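Local structure of protein kinase, putative (Bodo saltans, 6TLY) at residues 9-14 with 49-54; 33-38 with 57-62. The protein is an unconventional kinetochore protein, probably an ATP-dependent serine/threonine kinase, whose zinc-binding central domain, the part described here, is of a type that serves centromere localization. One frame throughout, in Å; residues are numbered along the deposited sequence. Where two conformers were deposited one is given.

Contact 1 of 2, residues 9-14 with 49-54; sequences IQCMNR and YRCEKC. With ZN (zinc ion), chain B; SO4 (sulfate ion), chain F.
C11, C51 and C54 converge on one zinc ion, and the packing is tightest there: the metal lies 2.5 Å from C11 SG, and CB of C11 meets CB of C51 at 3.8 Å. The sulfurs arrive by different torsions. That of C51 stands anti to its own backbone N (chi1 177°), reaching forward from the end of strand 48-51, whereas that of C54 swings beside its backbone N (chi1 -69°) and comes back to the metal from the turn that follows. H15 ND1 completes the tetrad, a site of three cysteines and one histidine within the C1-like domain, in which C51 and C54 form a CxxC pair. N13, inside the type I turn from C11 to R14, supplies a second shell: its ND2 donates to C54 SG at 3.3 Å, with an N-H...S angle of 161° and the sulfur close to the amide plane. This N-H would probably draw off some negative charge from the thiolate. N13 OD1 accepts from K81 N, so both ends of the amide are engaged and its rotation is fixed. Away from the metal, apolar packing takes over. I9 crosses Y49 at about a right angle, I9 CD1 resting 4.0 Å from Y49 CE2, and the Y49 hydroxyl is hydrogen-bonded to E64 on helix 60-65. The loose side is at exposed K53, whose bent chain reaches a sulfate, probably from the crystallisation liquor, through a weak bond of 3.3 Å from K53 NZ to sulfate O4.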
loop_
_atom_site.group_PDB
_atom_site.type_symbol
_atom_site.label_atom_id
_atom_site.label_comp_id
_atom_site.label_asym_id
_atom_site.label_seq_id
_atom_site.Cartn_x
_atom_site.Cartn_y
_atom_site.Cartn_z
ATOM N N ILE A 9 4.516 6.890 9.074
ATOM C CA ILE A 9 3.802 5.769 8.400
ATOM C C ILE A 9 3.495 6.173 6.955
ATOM O O ILE A 9 2.519 6.861 6.715
ATOM C CB ILE A 9 2.576 5.272 9.161
ATOM C CG1 ILE A 9 2.966 4.803 10.561
ATOM C CG2 ILE A 9 1.911 4.168 8.366
ATOM C CD1 ILE A 9 1.857 4.162 11.299
ATOM N N GLN A 10 4.262 5.606 6.049
ATOM C CA GLN A 10 4.218 5.989 4.637
ATOM C C GLN A 10 4.138 4.774 3.712
ATOM O O GLN A 10 4.503 3.692 4.089
ATOM C CB GLN A 10 5.478 6.802 4.336
ATOM N N CYS A 11 3.725 5.027 2.478
ATOM C CA CYS A 11 3.705 3.979 1.439
ATOM C C CYS A 11 5.086 3.887 0.769
ATOM O O CYS A 11 5.991 4.560 1.169
ATOM C CB CYS A 11 2.659 4.324 0.395
ATOM S SG CYS A 11 3.201 5.729 -0.592
ATOM N N MET A 12 5.221 3.060 -0.259
ATOM C CA MET A 12 6.522 2.907 -0.921
ATOM C C MET A 12 6.945 4.165 -1.671
ATOM O O MET A 12 8.137 4.312 -1.961
ATOM C CB MET A 12 6.522 1.736 -1.930
ATOM C CG MET A 12 5.937 0.458 -1.394
ATOM S SD MET A 12 5.937 -0.831 -2.661
ATOM C CE MET A 12 7.566 -1.486 -2.429
ATOM N N ASN A 13 5.983 5.029 -2.042
ATOM C CA ASN A 13 6.276 6.252 -2.776
ATOM C C ASN A 13 6.224 7.517 -1.909
ATOM O O ASN A 13 5.939 8.598 -2.414
ATOM C CB ASN A 13 5.371 6.352 -3.995
ATOM C CG ASN A 13 5.642 5.182 -4.919
ATOM O OD1 ASN A 13 6.751 5.041 -5.446
ATOM N ND2 ASN A 13 4.671 4.291 -5.105
ATOM N N ARG A 14 6.478 7.344 -0.606
ATOM C CA ARG A 14 6.589 8.357 0.437
ATOM C C ARG A 14 5.343 9.237 0.665
ATOM O O ARG A 14 5.504 10.367 1.102
ATOM C CB ARG A 14 7.837 9.228 0.211
ATOM C CG ARG A 14 9.098 8.377 0.194
ATOM C CD ARG A 14 10.388 9.185 0.143
ATOM N NE ARG A 14 11.561 8.307 0.082
ATOM C CZ ARG A 14 12.128 7.736 1.142
ATOM N NH1 ARG A 14 11.641 7.949 2.362
ATOM N NH2 ARG A 14 13.183 6.943 0.993
ATOM N N TYR A 49 -3.835 0.140 6.921
ATOM C CA TYR A 49 -3.433 1.466 6.422
ATOM C C TYR A 49 -3.446 1.385 4.896
ATOM O O TYR A 49 -3.067 0.381 4.353
ATOM C CB TYR A 49 -2.054 1.823 6.969
ATOM C CG TYR A 49 -2.010 2.131 8.444
ATOM C CD1 TYR A 49 -1.918 1.129 9.393
ATOM C CD2 TYR A 49 -2.027 3.436 8.889
ATOM C CE1 TYR A 49 -1.848 1.411 10.744
ATOM C CE2 TYR A 49 -1.963 3.739 10.235
ATOM C CZ TYR A 49 -1.867 2.726 11.169
ATOM O OH TYR A 49 -1.816 3.038 12.487
ATOM N N ARG A 50 -3.878 2.450 4.245
ATOM C CA ARG A 50 -3.926 2.418 2.770
ATOM C C ARG A 50 -3.454 3.731 2.147
ATOM O O ARG A 50 -3.704 4.779 2.693
ATOM C CB ARG A 50 -5.346 2.087 2.288
ATOM C CG ARG A 50 -5.524 2.016 0.779
ATOM C CD ARG A 50 -6.896 1.671 0.250
ATOM N NE ARG A 50 -7.084 1.874 -1.162
ATOM C CZ ARG A 50 -6.587 1.109 -2.105
ATOM N NH1 ARG A 50 -5.852 0.061 -1.794
ATOM N NH2 ARG A 50 -6.828 1.388 -3.360
ATOM N N CYS A 51 -2.737 3.595 1.041
ATOM C CA CYS A 51 -2.492 4.738 0.157
ATOM C C CYS A 51 -3.331 4.521 -1.110
ATOM O O CYS A 51 -3.035 3.623 -1.869
ATOM C CB CYS A 51 -1.050 4.900 -0.236
ATOM S SG CYS A 51 -0.940 6.298 -1.375
ATOM N N GLU A 52 -4.365 5.338 -1.265
ATOM C CA GLU A 52 -5.330 5.187 -2.348
ATOM C C GLU A 52 -4.697 5.437 -3.701
ATOM O O GLU A 52 -4.916 4.665 -4.636
ATOM C CB GLU A 52 -6.534 6.119 -2.138
ATOM C CG GLU A 52 -7.655 5.889 -3.154
ATOM C CD GLU A 52 -8.234 4.484 -3.168
ATOM O OE1 GLU A 52 -8.677 4.015 -2.096
ATOM O OE2 GLU A 52 -8.270 3.853 -4.253
ATOM N N LYS A 53 -3.837 6.449 -3.782
ATOM C CA LYS A 53 -3.195 6.782 -5.053
ATOM C C LYS A 53 -2.181 5.722 -5.506
ATOM O O LYS A 53 -1.936 5.601 -6.702
ATOM C CB LYS A 53 -2.599 8.195 -5.028
ATOM C CG LYS A 53 -1.399 8.349 -4.130
ATOM C CD LYS A 53 -1.440 9.661 -3.341
ATOM C CE LYS A 53 -1.252 10.887 -4.193
ATOM N NZ LYS A 53 -0.996 12.100 -3.355
ATOM N N CYS A 54 -1.627 4.932 -4.581
ATOM C CA CYS A 54 -0.693 3.861 -4.936
ATOM C C CYS A 54 -1.335 2.477 -4.956
ATOM O O CYS A 54 -0.648 1.532 -5.345
ATOM C CB CYS A 54 0.509 3.864 -3.991
ATOM S SG CYS A 54 1.620 5.281 -4.191
HETATM ZN ZN ZN B . 1.349 6.320 -2.094
HETATM S S SO4 F . 2.375 13.564 -4.890
HETATM O O1 SO4 F . 1.995 14.854 -5.476
HETATM O O2 SO4 F . 2.166 13.600 -3.444
HETATM O O3 SO4 F . 3.786 13.275 -5.141
HETATM O O4 SO4 F . 1.541 12.511 -5.485
#

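Contact 2 of 2, residues 33-38 with 57-62; sequences NVCDQP and DVCNQC. With ZN (zinc ion), chain C.
Two hydrogen bonds join N33 to the backbone of D57. N33 N donates to D57 O at 2.9 Å, while D57 N donates to N33 OD1 at 3.0 Å. The second bond is straight at hydrogen (171°) but reaches OD1 from above the amide plane, 69° out of it. N33 OD1 also accepts from K87 NZ, and a water links N33 ND2 to D57 OD2; the other carboxylate oxygen, D57 OD1, is salt-bridged to R50. With an alanine in place of N33, D57 N and K87 would probably lose this acceptor and the water link would probably be broken.

Apolar contact follows at V34. Its CG1, anti to the backbone N (chi1 174°), approaches C62 SG at 3.8 Å, and V34 CB lies 4.1 Å from C62 CB. In the conformer modelled here the V34 and V58 side chains also lie side by side, a contact left doubtful by a second conformer of V58.

Metal bonds complete the contact: C35, C59 and C62 each place SG 2.3 Å from the zinc ion, and C32 supplies the fourth sulfur of this four-cysteine site, built from two CxxC pairs in the C1-like domain. C59 SG also caps helix 60-65 as its N-cap, accepting from C62 N at 3.4 Å, and C35 SG accepts from Q37 N. Four thiolates would carry more negative charge than zinc offsets, and these N-H groups probably temper the excess.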
loop_
_atom_site.group_PDB
_atom_site.type_symbol
_atom_site.label_atom_id
_atom_site.label_comp_id
_atom_site.label_asym_id
_atom_site.label_seq_id
_atom_site.Cartn_x
_atom_site.Cartn_y
_atom_site.Cartn_z
ATOM N N ASN A 33 0.342 -6.124 1.780
ATOM C CA ASN A 33 1.325 -5.977 0.714
ATOM C C ASN A 33 2.779 -6.182 1.187
ATOM O O ASN A 33 3.669 -6.345 0.346
ATOM C CB ASN A 33 1.150 -4.671 0.018
ATOM C CG ASN A 33 -0.169 -4.479 -0.709
ATOM O OD1 ASN A 33 -0.369 -3.452 -1.333
ATOM N ND2 ASN A 33 -1.102 -5.452 -0.669
ATOM N N VAL A 34 3.015 -6.208 2.504
ATOM C CA VAL A 34 4.352 -6.457 3.050
ATOM C C VAL A 34 4.494 -7.908 3.544
ATOM O O VAL A 34 5.391 -8.621 3.094
ATOM C CB VAL A 34 4.734 -5.448 4.163
ATOM C CG1 VAL A 34 6.076 -5.818 4.818
ATOM C CG2 VAL A 34 4.763 -4.018 3.638
ATOM N N CYS A 35 3.611 -8.356 4.460
ATOM C CA CYS A 35 3.762 -9.690 5.057
ATOM C C CYS A 35 2.881 -10.789 4.449
ATOM O O CYS A 35 2.964 -11.911 4.915
ATOM C CB CYS A 35 3.551 -9.610 6.567
ATOM S SG CYS A 35 1.819 -9.378 7.046
ATOM N N ASP A 36 1.961 -10.455 3.541
ATOM C CA ASP A 36 1.044 -11.396 2.890
ATOM C C ASP A 36 -0.052 -11.986 3.819
ATOM O O ASP A 36 -0.797 -12.866 3.383
ATOM C CB ASP A 36 1.817 -12.525 2.163
ATOM C CG ASP A 36 1.017 -13.171 1.055
ATOM O OD1 ASP A 36 0.159 -12.475 0.457
ATOM O OD2 ASP A 36 1.226 -14.385 0.796
ATOM N N GLN A 37 -0.176 -11.500 5.060
ATOM C CA GLN A 37 -1.207 -11.994 5.989
ATOM C C GLN A 37 -2.602 -11.598 5.448
ATOM O O GLN A 37 -2.780 -10.473 4.991
ATOM C CB GLN A 37 -0.954 -11.431 7.408
ATOM C CG GLN A 37 -2.159 -11.253 8.339
ATOM C CD GLN A 37 -1.797 -10.502 9.603
ATOM O OE1 GLN A 37 -1.828 -9.259 9.656
ATOM N NE2 GLN A 37 -1.451 -11.233 10.662
ATOM N N PRO A 38 -3.566 -12.538 5.420
ATOM C CA PRO A 38 -4.905 -12.191 4.923
ATOM C C PRO A 38 -5.617 -11.285 5.918
ATOM O O PRO A 38 -5.604 -11.526 7.119
ATOM C CB PRO A 38 -5.612 -13.549 4.799
ATOM C CG PRO A 38 -4.945 -14.411 5.786
ATOM C CD PRO A 38 -3.502 -13.934 5.901
ATOM N N ASP A 57 -1.866 -1.453 0.361
ATOM C CA ASP A 57 -2.571 -1.891 1.568
ATOM C C ASP A 57 -1.648 -2.618 2.503
ATOM O O ASP A 57 -1.008 -3.572 2.088
ATOM C CB ASP A 57 -3.646 -2.911 1.176
ATOM C CG ASP A 57 -4.738 -2.319 0.343
ATOM O OD1 ASP A 57 -5.165 -1.200 0.656
ATOM O OD2 ASP A 57 -5.143 -2.969 -0.655
ATOM N N VAL A 58 -1.570 -2.163 3.719
ATOM C CA VAL A 58 -0.728 -2.840 4.758
ATOM C C VAL A 58 -1.498 -3.096 6.105
ATOM O O VAL A 58 -2.373 -2.282 6.703
ATOM C CB VAL A 58 0.561 -2.022 4.974
ATOM C CG1 VAL A 58 0.284 -0.652 5.548
ATOM C CG2 VAL A 58 1.584 -2.746 5.819
ATOM N N CYS A 59 -1.142 -4.215 6.766
ATOM C CA CYS A 59 -1.757 -4.524 8.076
ATOM C C CYS A 59 -1.194 -3.542 9.143
ATOM O O CYS A 59 -0.151 -2.925 8.920
ATOM C CB CYS A 59 -1.527 -5.992 8.473
ATOM S SG CYS A 59 0.164 -6.387 9.023
ATOM N N ASN A 60 -1.873 -3.408 10.304
ATOM C CA ASN A 60 -1.402 -2.487 11.330
ATOM C C ASN A 60 -0.016 -2.878 11.852
ATOM O O ASN A 60 0.763 -1.993 12.191
ATOM C CB ASN A 60 -2.392 -2.389 12.478
ATOM C CG ASN A 60 -2.736 -3.727 13.086
ATOM O OD1 ASN A 60 -3.372 -4.577 12.461
ATOM N ND2 ASN A 60 -2.322 -3.946 14.338
ATOM N N GLN A 61 0.279 -4.190 11.913
ATOM C CA GLN A 61 1.553 -4.717 12.419
ATOM C C GLN A 61 2.718 -4.258 11.552
ATOM O O GLN A 61 3.701 -3.749 12.085
ATOM C CB GLN A 61 1.506 -6.255 12.486
ATOM C CG GLN A 61 1.382 -6.821 13.894
ATOM C CD GLN A 61 0.685 -8.174 13.938
ATOM O OE1 GLN A 61 0.432 -8.821 12.906
ATOM N NE2 GLN A 61 0.358 -8.632 15.145
ATOM N N CYS A 62 2.597 -4.400 10.224
ATOM C CA CYS A 62 3.664 -3.969 9.326
ATOM C C CYS A 62 3.787 -2.432 9.312
ATOM O O CYS A 62 4.904 -1.897 9.360
ATOM C CB CYS A 62 3.463 -4.528 7.918
ATOM S SG CYS A 62 3.709 -6.315 7.765
HETATM ZN ZN ZN C . 1.572 -7.059 7.281
HETATM O O HOH W 1 -3.802 -5.051 -1.947
#

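Overall arrangement
From the N terminus, the chain enters contact 1 at 9-14, runs through strand 18-20 and strand 30-31, and reaches 33-38, the first half of contact 2. It then passes strand 38-39 and returns at 49-54, closing a loop across the first zinc site, before 57-62 closes the second. The segments therefore alternate, and the two closures cross, as in the interleaved two-zinc arrangement of C1-like domains. Strands 48-51 and 56-59, neighbours in the antiparallel sheet, connect them: Y49 N and V58 O probably share a hydrogen bond at 2.8 Å. Contact 1 ties the N-terminal loop to this sheet; contact 2 adds the loop between strands 30-31 and 38-39. The centres of the two contacts lie about 12 Å apart.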